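Local coordinates for EmGH1 (Erythrobacter marinus, PDB 5Z87), which probably acts as a beta-glucosidase of glycoside hydrolase family 3, hydrolysing terminal beta-linked glucose from oligosaccharides or glucosides, at residues T230-F235 / P263-A268; V418-E423 / I597-Y602; G623-T628 / F662-S667; V706-I711 / K723-F728. All blocks are in the same frame, centred on the assembly; numbering follows the deposited sequence.

Contact 1: T230-F235 / P263-A268; sequences TSVKHF and PPFRAA. With EDO (1,2-ethanediol), chain K.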
loop_
_atom_site.group_PDB
_atom_site.type_symbol
_atom_site.label_atom_id
_atom_site.label_comp_id
_atom_site.label_asym_id
_atom_site.label_seq_id
_atom_site.Cartn_x
_atom_site.Cartn_y
_atom_site.Cartn_z
ATOM N N THR A 230 11.454 10.795 27.995
ATOM C CA THR A 230 10.784 10.578 26.714
ATOM C C THR A 230 10.250 9.154 26.640
ATOM O O THR A 230 10.867 8.219 27.158
ATOM C CB THR A 230 11.746 10.800 25.540
ATOM O OG1 THR A 230 12.916 9.990 25.719
ATOM C CG2 THR A 230 12.168 12.246 25.448
ATOM N N SER A 231 9.100 8.991 25.984
ATOM C CA SER A 231 8.587 7.680 25.584
ATOM C C SER A 231 8.428 7.689 24.063
ATOM O O SER A 231 7.388 8.088 23.535
ATOM C CB SER A 231 7.263 7.350 26.281
ATOM O OG SER A 231 7.266 7.814 27.618
ATOM N N VAL A 232 9.456 7.238 23.346
ATOM C CA VAL A 232 9.412 7.306 21.891
ATOM C C VAL A 232 8.340 6.356 21.369
ATOM O O VAL A 232 8.180 5.231 21.866
ATOM C CB VAL A 232 10.799 7.002 21.303
ATOM C CG1 VAL A 232 11.763 8.124 21.665
ATOM C CG2 VAL A 232 11.322 5.676 21.852
ATOM N N LYS A 233 7.571 6.821 20.384
ATOM C CA LYS A 233 6.393 6.109 19.915
ATOM C C LYS A 233 6.304 6.280 18.401
ATOM O O LYS A 233 6.945 7.171 17.838
ATOM C CB LYS A 233 5.141 6.630 20.627
ATOM C CG LYS A 233 4.858 8.097 20.349
ATOM C CD LYS A 233 3.624 8.581 21.072
ATOM C CE LYS A 233 3.152 9.920 20.490
ATOM N NZ LYS A 233 2.148 10.631 21.370
ATOM N N HIS A 234 5.532 5.417 17.720
ATOM C CA HIS A 234 4.851 4.243 18.257
ATOM C C HIS A 234 5.470 2.959 17.706
ATOM O O HIS A 234 5.416 2.725 16.505
ATOM C CB HIS A 234 3.364 4.283 17.915
ATOM C CG HIS A 234 2.705 5.598 18.190
ATOM N ND1 HIS A 234 2.926 6.720 17.418
ATOM C CD2 HIS A 234 1.802 5.961 19.135
ATOM C CE1 HIS A 234 2.193 7.719 17.880
ATOM N NE2 HIS A 234 1.497 7.283 18.916
ATOM N N PHE A 235 6.020 2.130 18.604
ATOM C CA PHE A 235 6.859 0.975 18.269
ATOM C C PHE A 235 6.006 -0.181 17.749
ATOM O O PHE A 235 5.226 -0.754 18.515
ATOM C CB PHE A 235 7.600 0.543 19.532
ATOM C CG PHE A 235 8.853 -0.233 19.292
ATOM C CD1 PHE A 235 9.887 0.305 18.549
ATOM C CD2 PHE A 235 9.018 -1.487 19.869
ATOM C CE1 PHE A 235 11.068 -0.405 18.355
ATOM C CE2 PHE A 235 10.188 -2.211 19.682
ATOM C CZ PHE A 235 11.222 -1.670 18.930
ATOM N N PRO A 263 15.409 2.518 12.565
ATOM C CA PRO A 263 16.652 3.296 12.838
ATOM C C PRO A 263 16.433 4.474 13.779
ATOM O O PRO A 263 17.299 4.749 14.630
ATOM C CB PRO A 263 17.103 3.753 11.442
ATOM C CG PRO A 263 16.618 2.639 10.539
ATOM C CD PRO A 263 15.293 2.193 11.121
ATOM N N PRO A 264 15.315 5.207 13.687
ATOM C CA PRO A 264 15.115 6.276 14.688
ATOM C C PRO A 264 14.906 5.750 16.095
ATOM O O PRO A 264 15.410 6.351 17.057
ATOM C CB PRO A 264 13.883 7.038 14.168
ATOM C CG PRO A 264 13.247 6.135 13.165
ATOM C CD PRO A 264 14.356 5.330 12.571
ATOM N N PHE A 265 14.165 4.653 16.249
ATOM C CA PHE A 265 14.035 4.023 17.559
ATOM C C PHE A 265 15.389 3.531 18.054
ATOM O O PHE A 265 15.751 3.739 19.216
ATOM C CB PHE A 265 13.045 2.860 17.495
ATOM C CG PHE A 265 11.601 3.285 17.449
ATOM C CD1 PHE A 265 10.925 3.618 18.619
ATOM C CD2 PHE A 265 10.907 3.312 16.239
ATOM C CE1 PHE A 265 9.593 4.003 18.578
ATOM C CE2 PHE A 265 9.577 3.696 16.193
ATOM C CZ PHE A 265 8.913 4.045 17.359
ATOM N N ARG A 266 16.159 2.881 17.179
ATOM C CA ARG A 266 17.455 2.370 17.608
ATOM C C ARG A 266 18.352 3.501 18.089
ATOM O O ARG A 266 19.030 3.368 19.115
ATOM C CB ARG A 266 18.137 1.599 16.481
ATOM C CG ARG A 266 19.445 0.950 16.923
ATOM C CD ARG A 266 20.087 0.151 15.793
ATOM N NE ARG A 266 21.346 -0.461 16.215
ATOM C CZ ARG A 266 21.589 -1.769 16.240
ATOM N NH1 ARG A 266 20.661 -2.636 15.850
ATOM N NH2 ARG A 266 22.775 -2.210 16.647
ATOM N N ALA A 267 18.357 4.629 17.370
ATOM C CA ALA A 267 19.182 5.758 17.778
ATOM C C ALA A 267 18.672 6.383 19.075
ATOM O O ALA A 267 19.464 6.705 19.965
ATOM C CB ALA A 267 19.235 6.799 16.665
ATOM N N ALA A 268 17.356 6.578 19.186
ATOM C CA ALA A 268 16.770 7.108 20.414
ATOM C C ALA A 268 17.109 6.238 21.618
ATOM O O ALA A 268 17.411 6.753 22.701
ATOM C CB ALA A 268 15.250 7.211 20.266
HETATM C C1 EDO K . 21.543 -6.266 16.249
HETATM O O1 EDO K . 21.507 -7.514 15.547
HETATM C C2 EDO K . 22.914 -6.131 16.906
HETATM O O2 EDO K . 23.807 -5.407 16.048
#
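The F265 ring carries F235 on one face and backbone of strand 230-235 along its rim. F235 CD1 stands 3.4 Å above the plane of F265, displaced toward the rim; with centroids 4.9 Å apart and planes at 66°, the pair is a T-shaped stack in which F235 supplies the edge. In F235, CG lies opposite the backbone N (chi1 -157°), which brings this edge over F265. At the rim of F265, V232 O sits near the ring plane, 3.8 Å from CE1, and CZ touches K233 C at 3.6 Å. K233 CG rests over the centre of the H234 ring, across the cis peptide joining the two. V232 adds apolar contacts, CG2 meeting the F265 ring at CD1 (3.9 Å) and CG1 pairing with A268 CB at 3.9 Å. Leucine in place of F265 would probably leave the F235 edge without an aromatic face and open a gap beside the K233-H234 backbone. The K233 and H234 side chains leave the strand on the side away from the helix: K233 NZ bonds F178 O, H234 ND1 bonds D183 OD2, and both K233 NZ and H234 NE2 bond a dithiothreitol, probably from the crystallisation liquor, that may mark the pocket. The helix runs at 160° to the strand, as in a TIM-barrel beta-alpha unit; L277 of strand 276-279 packs on V232, F235 and F265, and L295 and L296 of helix 293-303 touch F235.

Contact 2: V418-E423 / I597-Y602; sequences VLLQNE and ILDAFY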
loop_
_atom_site.group_PDB
_atom_site.type_symbol
_atom_site.label_atom_id
_atom_site.label_comp_id
_atom_site.label_asym_id
_atom_site.label_seq_id
_atom_site.Cartn_x
_atom_site.Cartn_y
_atom_site.Cartn_z
ATOM N N VAL A 418 8.559 26.919 4.057
ATOM C CA VAL A 418 9.130 26.466 2.792
ATOM C C VAL A 418 8.601 27.344 1.667
ATOM O O VAL A 418 7.384 27.538 1.541
ATOM C CB VAL A 418 8.779 24.992 2.516
ATOM C CG1 VAL A 418 9.344 24.550 1.141
ATOM C CG2 VAL A 418 9.246 24.086 3.653
ATOM N N LEU A 419 9.515 27.866 0.852
ATOM C CA LEU A 419 9.172 28.527 -0.403
ATOM C C LEU A 419 9.039 27.437 -1.464
ATOM O O LEU A 419 10.041 26.926 -1.970
ATOM C CB LEU A 419 10.235 29.557 -0.784
ATOM C CG LEU A 419 9.936 30.386 -2.045
ATOM C CD1 LEU A 419 8.564 31.059 -1.931
ATOM C CD2 LEU A 419 11.021 31.439 -2.336
ATOM N N LEU A 420 7.796 27.082 -1.806
ATOM C CA LEU A 420 7.555 25.990 -2.748
ATOM C C LEU A 420 7.829 26.416 -4.186
ATOM O O LEU A 420 8.473 25.682 -4.945
ATOM C CB LEU A 420 6.117 25.478 -2.629
ATOM C CG LEU A 420 5.704 24.694 -1.386
ATOM C CD1 LEU A 420 4.260 24.270 -1.518
ATOM C CD2 LEU A 420 6.595 23.481 -1.176
ATOM N N GLN A 421 7.314 27.582 -4.588
ATOM C CA GLN A 421 7.559 28.118 -5.922
ATOM C C GLN A 421 7.457 29.638 -5.887
ATOM O O GLN A 421 6.707 30.211 -5.090
ATOM C CB GLN A 421 6.584 27.549 -6.960
ATOM C CG GLN A 421 5.129 27.731 -6.624
ATOM C CD GLN A 421 4.250 26.789 -7.423
ATOM O OE1 GLN A 421 4.422 25.581 -7.362
ATOM N NE2 GLN A 421 3.310 27.341 -8.185
ATOM N N ASN A 422 8.217 30.281 -6.769
ATOM C CA ASN A 422 8.286 31.726 -6.821
ATOM C C ASN A 422 8.383 32.171 -8.280
ATOM O O ASN A 422 9.314 32.858 -8.683
ATOM C CB ASN A 422 9.471 32.240 -6.009
ATOM C CG ASN A 422 9.343 33.720 -5.673
ATOM O OD1 ASN A 422 8.249 34.284 -5.724
ATOM N ND2 ASN A 422 10.458 34.350 -5.334
ATOM N N GLU A 423 7.404 31.763 -9.087
ATOM C CA GLU A 423 7.455 32.010 -10.528
ATOM C C GLU A 423 7.474 33.514 -10.818
ATOM O O GLU A 423 6.587 34.255 -10.380
ATOM C CB GLU A 423 6.259 31.344 -11.209
ATOM C CG GLU A 423 6.486 29.895 -11.636
ATOM C CD GLU A 423 5.182 29.162 -11.931
ATOM O OE1 GLU A 423 4.259 29.795 -12.498
ATOM O OE2 GLU A 423 5.080 27.958 -11.597
ATOM N N ILE A 597 4.104 30.327 -3.627
ATOM C CA ILE A 597 3.460 29.544 -2.578
ATOM C C ILE A 597 4.446 29.334 -1.440
ATOM O O ILE A 597 5.568 28.861 -1.662
ATOM C CB ILE A 597 2.948 28.185 -3.095
ATOM C CG1 ILE A 597 2.031 28.384 -4.301
ATOM C CG2 ILE A 597 2.208 27.446 -1.989
ATOM C CD1 ILE A 597 1.628 27.108 -4.962
ATOM N N LEU A 598 4.034 29.710 -0.234
ATOM C CA LEU A 598 4.732 29.365 0.997
ATOM C C LEU A 598 4.028 28.170 1.622
ATOM O O LEU A 598 2.795 28.103 1.628
ATOM C CB LEU A 598 4.723 30.534 1.986
ATOM C CG LEU A 598 5.545 31.758 1.601
ATOM C CD1 LEU A 598 5.507 32.794 2.706
ATOM C CD2 LEU A 598 6.971 31.332 1.328
ATOM N N ASP A 599 4.801 27.219 2.140
ATOM C CA ASP A 599 4.231 26.088 2.862
ATOM C C ASP A 599 4.644 26.211 4.320
ATOM O O ASP A 599 5.820 26.037 4.657
ATOM C CB ASP A 599 4.671 24.751 2.271
ATOM C CG ASP A 599 3.710 23.620 2.631
ATOM O OD1 ASP A 599 3.023 23.725 3.686
ATOM O OD2 ASP A 599 3.634 22.636 1.856
ATOM N N ALA A 600 3.678 26.520 5.183
ATOM C CA ALA A 600 3.981 26.782 6.582
ATOM C C ALA A 600 3.599 25.628 7.490
ATOM O O ALA A 600 3.913 25.673 8.684
ATOM C CB ALA A 600 3.271 28.065 7.052
ATOM N N PHE A 601 2.942 24.603 6.946
ATOM C CA PHE A 601 2.391 23.526 7.747
ATOM C C PHE A 601 1.590 24.124 8.907
ATOM O O PHE A 601 0.572 24.785 8.669
ATOM C CB PHE A 601 3.528 22.577 8.162
ATOM C CG PHE A 601 3.894 21.596 7.060
ATOM C CD1 PHE A 601 3.145 20.435 6.870
ATOM C CD2 PHE A 601 4.918 21.874 6.166
ATOM C CE1 PHE A 601 3.448 19.545 5.848
ATOM C CE2 PHE A 601 5.227 20.995 5.132
ATOM C CZ PHE A 601 4.496 19.819 4.977
ATOM N N TYR A 602 2.005 23.908 10.148
ATOM C CA TYR A 602 1.432 24.646 11.276
ATOM C C TYR A 602 2.592 25.383 11.907
ATOM O O TYR A 602 3.488 24.734 12.472
ATOM C CB TYR A 602 0.743 23.736 12.286
ATOM C CG TYR A 602 -0.565 23.150 11.803
ATOM C CD1 TYR A 602 -1.482 23.923 11.102
ATOM C CD2 TYR A 602 -0.877 21.815 12.027
ATOM C CE1 TYR A 602 -2.687 23.393 10.663
ATOM C CE2 TYR A 602 -2.077 21.281 11.609
ATOM C CZ TYR A 602 -2.980 22.074 10.916
ATOM O OH TYR A 602 -4.180 21.548 10.481
#
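V418 and D599 exchange two backbone hydrogen bonds, V418 N to D599 O at 2.9 Å and D599 N to V418 O at 2.7 Å. Further along, L420 N donates to I597 O at 2.9 Å, and I597 N to Q421 O at 3.0 Å. V418 thus pairs with D599 and L419 with L598, but Q421, not L420, is the partner of I597: the register slips by one residue in a beta bulge at L420, whose backbone turns to phi/psi -76°/-47°. These strands form one margin of the mixed sheet in the family 3 C-terminal domain, an alpha/beta sandwich; 418-422 is its outermost strand and runs antiparallel to 596-601, whereas the other strands follow 596-601 in parallel. Apolar contacts follow. L419 CD1 meets L598 CD2 at 3.6 Å on one face; at the bulge L420 turns toward the other strand, and its CD1 reaches I597 CG2 at 3.8 Å. Polar groups also touch aliphatic carbons: D599 OD2 approaches L420 CD1, and on the face of V418, Q421, I597 and D599 the amide carbon Q421 CD lies 3.6 Å from I597 CD1. Q421 CG sits between the backbone N and the carbonyl carbon (chi1 55°), and the extended chain beyond runs alongside I597. Polar ends find partners outside the pair: Q421 OE1 bonds Y660 OH, and NE2 the carbonyls of A591 and C594. D599 OD1 accepts from H581 NE2, and receives a weak bond of 3.4 Å from F601 N.

Contact 3: G623-T628 / F662-S667; sequences GKLPVT and FGHGLS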
loop_
_atom_site.group_PDB
_atom_site.type_symbol
_atom_site.label_atom_id
_atom_site.label_comp_id
_atom_site.label_asym_id
_atom_site.label_seq_id
_atom_site.Cartn_x
_atom_site.Cartn_y
_atom_site.Cartn_z
ATOM N N GLY A 623 13.272 26.828 4.539
ATOM C CA GLY A 623 12.744 25.504 4.795
ATOM C C GLY A 623 12.860 24.596 3.582
ATOM O O GLY A 623 12.880 25.043 2.434
ATOM N N LYS A 624 12.958 23.293 3.851
ATOM C CA LYS A 624 12.999 22.255 2.826
ATOM C C LYS A 624 11.952 21.202 3.150
ATOM O O LYS A 624 11.675 20.932 4.320
ATOM C CB LYS A 624 14.381 21.593 2.741
ATOM C CG LYS A 624 15.536 22.552 2.460
ATOM C CD LYS A 624 15.539 22.960 0.994
ATOM C CE LYS A 624 16.899 23.442 0.558
ATOM N NZ LYS A 624 16.917 23.796 -0.889
ATOM N N LEU A 625 11.368 20.604 2.115
ATOM C CA LEU A 625 10.334 19.589 2.339
ATOM C C LEU A 625 10.945 18.335 2.964
ATOM O O LEU A 625 11.980 17.844 2.482
ATOM C CB LEU A 625 9.633 19.244 1.032
ATOM C CG LEU A 625 8.605 20.296 0.618
ATOM C CD1 LEU A 625 8.055 19.980 -0.763
ATOM C CD2 LEU A 625 7.478 20.396 1.653
ATOM N N PRO A 626 10.379 17.817 4.056
ATOM C CA PRO A 626 10.865 16.548 4.627
ATOM C C PRO A 626 10.084 15.331 4.145
ATOM O O PRO A 626 10.319 14.226 4.660
ATOM C CB PRO A 626 10.643 16.771 6.125
ATOM C CG PRO A 626 9.325 17.565 6.154
ATOM C CD PRO A 626 9.362 18.454 4.920
ATOM N N VAL A 627 9.159 15.530 3.209
ATOM C CA VAL A 627 8.423 14.471 2.539
ATOM C C VAL A 627 8.465 14.757 1.046
ATOM O O VAL A 627 8.772 15.869 0.611
ATOM C CB VAL A 627 6.957 14.391 3.008
ATOM C CG1 VAL A 627 6.858 13.864 4.417
ATOM C CG2 VAL A 627 6.303 15.782 2.883
ATOM N N THR A 628 8.117 13.743 0.259
ATOM C CA THR A 628 7.824 13.935 -1.152
ATOM C C THR A 628 6.359 14.324 -1.276
ATOM O O THR A 628 5.509 13.781 -0.569
ATOM C CB THR A 628 8.108 12.659 -1.952
ATOM O OG1 THR A 628 9.512 12.410 -1.957
ATOM C CG2 THR A 628 7.631 12.791 -3.406
ATOM N N PHE A 662 11.319 15.306 -2.356
ATOM C CA PHE A 662 11.910 15.374 -1.028
ATOM C C PHE A 662 13.118 16.309 -1.027
ATOM O O PHE A 662 13.967 16.255 -1.921
ATOM C CB PHE A 662 12.336 13.978 -0.552
ATOM C CG PHE A 662 13.110 13.988 0.755
ATOM C CD1 PHE A 662 12.446 13.918 1.975
ATOM C CD2 PHE A 662 14.497 14.083 0.762
ATOM C CE1 PHE A 662 13.150 13.937 3.164
ATOM C CE2 PHE A 662 15.200 14.098 1.948
ATOM C CZ PHE A 662 14.524 14.024 3.155
ATOM N N GLY A 663 13.193 17.164 -0.005
ATOM C CA GLY A 663 14.286 18.111 0.138
ATOM C C GLY A 663 14.143 19.409 -0.632
ATOM O O GLY A 663 15.080 20.213 -0.627
ATOM N N HIS A 664 13.010 19.636 -1.292
ATOM C CA HIS A 664 12.808 20.804 -2.141
ATOM C C HIS A 664 12.498 22.040 -1.307
ATOM O O HIS A 664 11.655 21.995 -0.409
ATOM C CB HIS A 664 11.658 20.537 -3.106
ATOM C CG HIS A 664 11.178 21.746 -3.843
ATOM N ND1 HIS A 664 11.817 22.238 -4.962
ATOM C CD2 HIS A 664 10.105 22.547 -3.640
ATOM C CE1 HIS A 664 11.166 23.298 -5.408
ATOM N NE2 HIS A 664 10.126 23.509 -4.621
ATOM N N GLY A 665 13.159 23.148 -1.628
ATOM C CA GLY A 665 12.817 24.438 -1.052
ATOM C C GLY A 665 13.593 25.544 -1.735
ATOM O O GLY A 665 14.792 25.389 -1.981
ATOM N N LEU A 666 12.940 26.655 -2.055
ATOM C CA LEU A 666 13.589 27.716 -2.813
ATOM C C LEU A 666 14.138 28.795 -1.871
ATOM O O LEU A 666 14.152 28.651 -0.644
ATOM C CB LEU A 666 12.616 28.295 -3.842
ATOM C CG LEU A 666 12.013 27.292 -4.830
ATOM C CD1 LEU A 666 11.110 27.990 -5.842
ATOM C CD2 LEU A 666 13.122 26.520 -5.539
ATOM N N SER A 667 14.609 29.889 -2.456
ATOM C CA SER A 667 15.224 30.966 -1.701
ATOM C C SER A 667 15.048 32.262 -2.481
ATOM O O SER A 667 14.776 32.254 -3.688
ATOM C CB SER A 667 16.708 30.684 -1.440
ATOM O OG SER A 667 17.335 31.786 -0.802
HETATM O O HOH W 1 12.409 27.514 1.309
HETATM O O HOH W 2 15.363 22.850 -3.841
HETATM O O HOH W 3 11.076 12.747 -4.491
#
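The backbones of 623-628 and 662-665 run at 150° to each other, and two hydrogen bonds join them: L625 N to H664 O (2.9 Å, angle at the hydrogen 154°) and G663 N to L625 O (2.8 Å). Neither segment is a regular strand; they are two irregular loops of the family 3 C-terminal domain, both between helix 607-615 and strand 671-678, paired antiparallel. K624 spans the pair from the side. Its chain bends at chi2 (-76°), laying CD 3.2 Å from G663 O and bringing NZ to G665 O at 2.9 Å. The ammonium group is also held by a salt bridge to D705 and a hydrogen bond to P772 O, and so ties the loops to the fibronectin-like domain. Methionine in its place would probably leave the D705 carboxylate without its charged mate and G665 O without this donor. G665 lets the segments close so tightly: a beta-carbon there would fall 2.1 Å from G623 O and would also run into the K624 chain. At the other end the F662 ring leans on carbonyls. P626 O lies in its plane at the edge, 3.2 Å from CE1, while L625 O stands above one face near the rim. Y640 stacks on the same ring. Past G665 a water links the two segments, donating to G623 O at 2.8 Å and to L666 O at 2.9 Å.

Contact 4: V706-I711 / K723-F728; sequences VVQLYI and KEMRGF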
loop_
_atom_site.group_PDB
_atom_site.type_symbol
_atom_site.label_atom_id
_atom_site.label_comp_id
_atom_site.label_asym_id
_atom_site.label_seq_id
_atom_site.Cartn_x
_atom_site.Cartn_y
_atom_site.Cartn_z
ATOM N N VAL A 706 20.102 24.102 2.471
ATOM C CA VAL A 706 20.393 22.821 3.105
ATOM C C VAL A 706 21.125 21.949 2.093
ATOM O O VAL A 706 20.524 21.446 1.139
ATOM C CB VAL A 706 19.125 22.138 3.623
ATOM C CG1 VAL A 706 19.487 20.831 4.299
ATOM C CG2 VAL A 706 18.384 23.069 4.593
ATOM N N VAL A 707 22.431 21.783 2.300
ATOM C CA VAL A 707 23.247 20.882 1.498
ATOM C C VAL A 707 22.914 19.444 1.876
ATOM O O VAL A 707 22.920 19.090 3.061
ATOM C CB VAL A 707 24.729 21.202 1.731
ATOM C CG1 VAL A 707 25.636 20.183 1.080
ATOM C CG2 VAL A 707 25.036 22.605 1.230
ATOM N N GLN A 708 22.620 18.601 0.880
ATOM C CA GLN A 708 22.078 17.266 1.126
ATOM C C GLN A 708 22.955 16.191 0.495
ATOM O O GLN A 708 23.300 16.272 -0.689
ATOM C CB GLN A 708 20.638 17.164 0.604
ATOM C CG GLN A 708 19.706 18.160 1.278
ATOM C CD GLN A 708 18.346 18.299 0.607
ATOM O OE1 GLN A 708 17.777 17.336 0.073
ATOM N NE2 GLN A 708 17.818 19.512 0.630
ATOM N N LEU A 709 23.291 15.171 1.286
ATOM C CA LEU A 709 24.127 14.055 0.854
ATOM C C LEU A 709 23.301 12.769 0.788
ATOM O O LEU A 709 22.508 12.486 1.688
ATOM C CB LEU A 709 25.313 13.878 1.806
ATOM C CG LEU A 709 26.428 12.898 1.396
ATOM C CD1 LEU A 709 27.327 13.502 0.331
ATOM C CD2 LEU A 709 27.250 12.501 2.604
ATOM N N TYR A 710 23.485 11.997 -0.289
ATOM C CA TYR A 710 22.772 10.746 -0.519
ATOM C C TYR A 710 23.752 9.703 -1.029
ATOM O O TYR A 710 24.810 10.030 -1.577
ATOM C CB TYR A 710 21.650 10.888 -1.562
ATOM C CG TYR A 710 20.590 11.914 -1.264
ATOM C CD1 TYR A 710 20.820 13.270 -1.496
ATOM C CD2 TYR A 710 19.330 11.530 -0.791
ATOM C CE1 TYR A 710 19.816 14.227 -1.230
ATOM C CE2 TYR A 710 18.329 12.470 -0.532
ATOM C CZ TYR A 710 18.585 13.822 -0.755
ATOM O OH TYR A 710 17.610 14.761 -0.493
ATOM N N ILE A 711 23.385 8.430 -0.873
ATOM C CA ILE A 711 24.190 7.351 -1.429
ATOM C C ILE A 711 23.293 6.350 -2.141
ATOM O O ILE A 711 22.090 6.260 -1.891
ATOM C CB ILE A 711 25.037 6.617 -0.364
ATOM C CG1 ILE A 711 24.126 5.841 0.584
ATOM C CG2 ILE A 711 25.943 7.603 0.402
ATOM C CD1 ILE A 711 24.731 4.570 1.090
ATOM N N LYS A 723 18.405 5.854 -3.984
ATOM C CA LYS A 723 19.173 6.842 -3.238
ATOM C C LYS A 723 18.644 6.900 -1.812
ATOM O O LYS A 723 17.459 6.682 -1.568
ATOM C CB LYS A 723 19.114 8.227 -3.891
ATOM C CG LYS A 723 17.715 8.723 -4.112
ATOM C CD LYS A 723 17.730 10.103 -4.727
ATOM C CE LYS A 723 18.150 10.054 -6.177
ATOM N NZ LYS A 723 17.221 10.907 -6.998
ATOM N N GLU A 724 19.551 7.188 -0.878
ATOM C CA GLU A 724 19.276 7.178 0.560
ATOM C C GLU A 724 20.022 8.333 1.201
ATOM O O GLU A 724 21.258 8.364 1.148
ATOM C CB GLU A 724 19.739 5.873 1.215
ATOM C CG GLU A 724 19.762 4.680 0.300
ATOM C CD GLU A 724 20.042 3.389 1.039
ATOM O OE1 GLU A 724 20.837 2.570 0.523
ATOM O OE2 GLU A 724 19.459 3.197 2.129
ATOM N N MET A 725 19.294 9.257 1.826
ATOM C CA MET A 725 19.957 10.368 2.494
ATOM C C MET A 725 20.830 9.863 3.639
ATOM O O MET A 725 20.407 9.022 4.443
ATOM C CB MET A 725 18.937 11.371 3.021
ATOM C CG MET A 725 19.561 12.408 3.942
ATOM S SD MET A 725 18.444 13.776 4.334
ATOM C CE MET A 725 18.750 14.862 2.938
ATOM N N ARG A 726 22.066 10.362 3.686
ATOM C CA ARG A 726 23.007 10.023 4.739
ATOM C C ARG A 726 23.582 11.239 5.451
ATOM O O ARG A 726 24.308 11.058 6.432
ATOM C CB ARG A 726 24.159 9.168 4.181
ATOM C CG ARG A 726 23.740 7.754 3.770
ATOM C CD ARG A 726 23.231 7.009 4.989
ATOM N NE ARG A 726 22.857 5.620 4.736
ATOM C CZ ARG A 726 21.612 5.218 4.492
ATOM N NH1 ARG A 726 20.635 6.109 4.423
ATOM N NH2 ARG A 726 21.344 3.929 4.290
ATOM N N GLY A 727 23.284 12.459 5.004
ATOM C CA GLY A 727 23.726 13.655 5.702
ATOM C C GLY A 727 23.034 14.898 5.182
ATOM O O GLY A 727 22.505 14.920 4.067
ATOM N N PHE A 728 23.032 15.937 6.019
ATOM C CA PHE A 728 22.611 17.259 5.572
ATOM C C PHE A 728 23.257 18.320 6.451
ATOM O O PHE A 728 23.648 18.060 7.591
ATOM C CB PHE A 728 21.083 17.413 5.570
ATOM C CG PHE A 728 20.459 17.395 6.938
ATOM C CD1 PHE A 728 20.538 18.502 7.780
ATOM C CD2 PHE A 728 19.766 16.277 7.374
ATOM C CE1 PHE A 728 19.953 18.479 9.040
ATOM C CE2 PHE A 728 19.170 16.253 8.630
ATOM C CZ PHE A 728 19.263 17.362 9.465
#
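L709 O takes two backbone donors from the opposite strand: R726 N at 2.9 Å, with 165° at the hydrogen, and G727 N in a weak bond of 3.4 Å. M725 CA adds a CA-H...O contact to the same oxygen. Two residues, R726 and G727, stand opposite the single L709, which makes this a classic beta bulge, and L709 N returns a bond to G727 O at 2.9 Å (170° at the hydrogen). Beyond the bulge, I711 and E724 resume as a hydrogen-bonded pair. The strands belong to the hairpin 703-713 and 724-733 of the fibronectin type III-like domain, in which 703-713 is also flanked by strand 764-771 and 724-733 is the outermost strand of its sheet.

On the face bearing Q708, Y710, M725 and F728, Y710 OH donates to Q708 OE1 at 2.6 Å in the carbonyl plane, which helps to hold the phenol beside the amide, whose NE2 bonds G663 O. M725 crosses this pair obliquely; a bend at its last torsion (chi3 -86°) turns the CE methyl to within 3.6 Å of Y710 OH and against Q708 CB. Its backbone N bonds Y640 OH.

Beside I711, R726 supplies aliphatic packing, its CG 3.7 Å from I711 CG1. Its guanidinium then folds back: NH1 donates to M725 O at 2.9 Å, the oxygen lying in the guanidinium plane although the donor stands above the carbonyl plane. NH2 makes a salt bridge with E724 OE2 at 3.0 Å, weak as a hydrogen bond, while E724 OE1 pairs with R720.

Contacts 2, 3 and 4 form a chain of touching pieces from the C-terminal alpha/beta domain into the fibronectin-like domain. Contacts 2 and 3, with centres 9 Å apart, meet through probable hydrogen bonds from H664 NE2 to L420 O (2.7 Å) and from L666 N to L419 O (2.9 Å). Contacts 3 and 4, centres 13 Å apart, share a probable bond from Q708 NE2 to G663 O (3.1 Å), and F662 packs on Y710 and M725. Contact 1 stands apart in the barrel, its nearest atoms about 8 Å from contact 4; it alone supplies pocket residues, K233 and H234 both bonding dithiothreitol. Near contact 4, the E724 side chain lies about 5 Å from that of D713, a magnesium ligand.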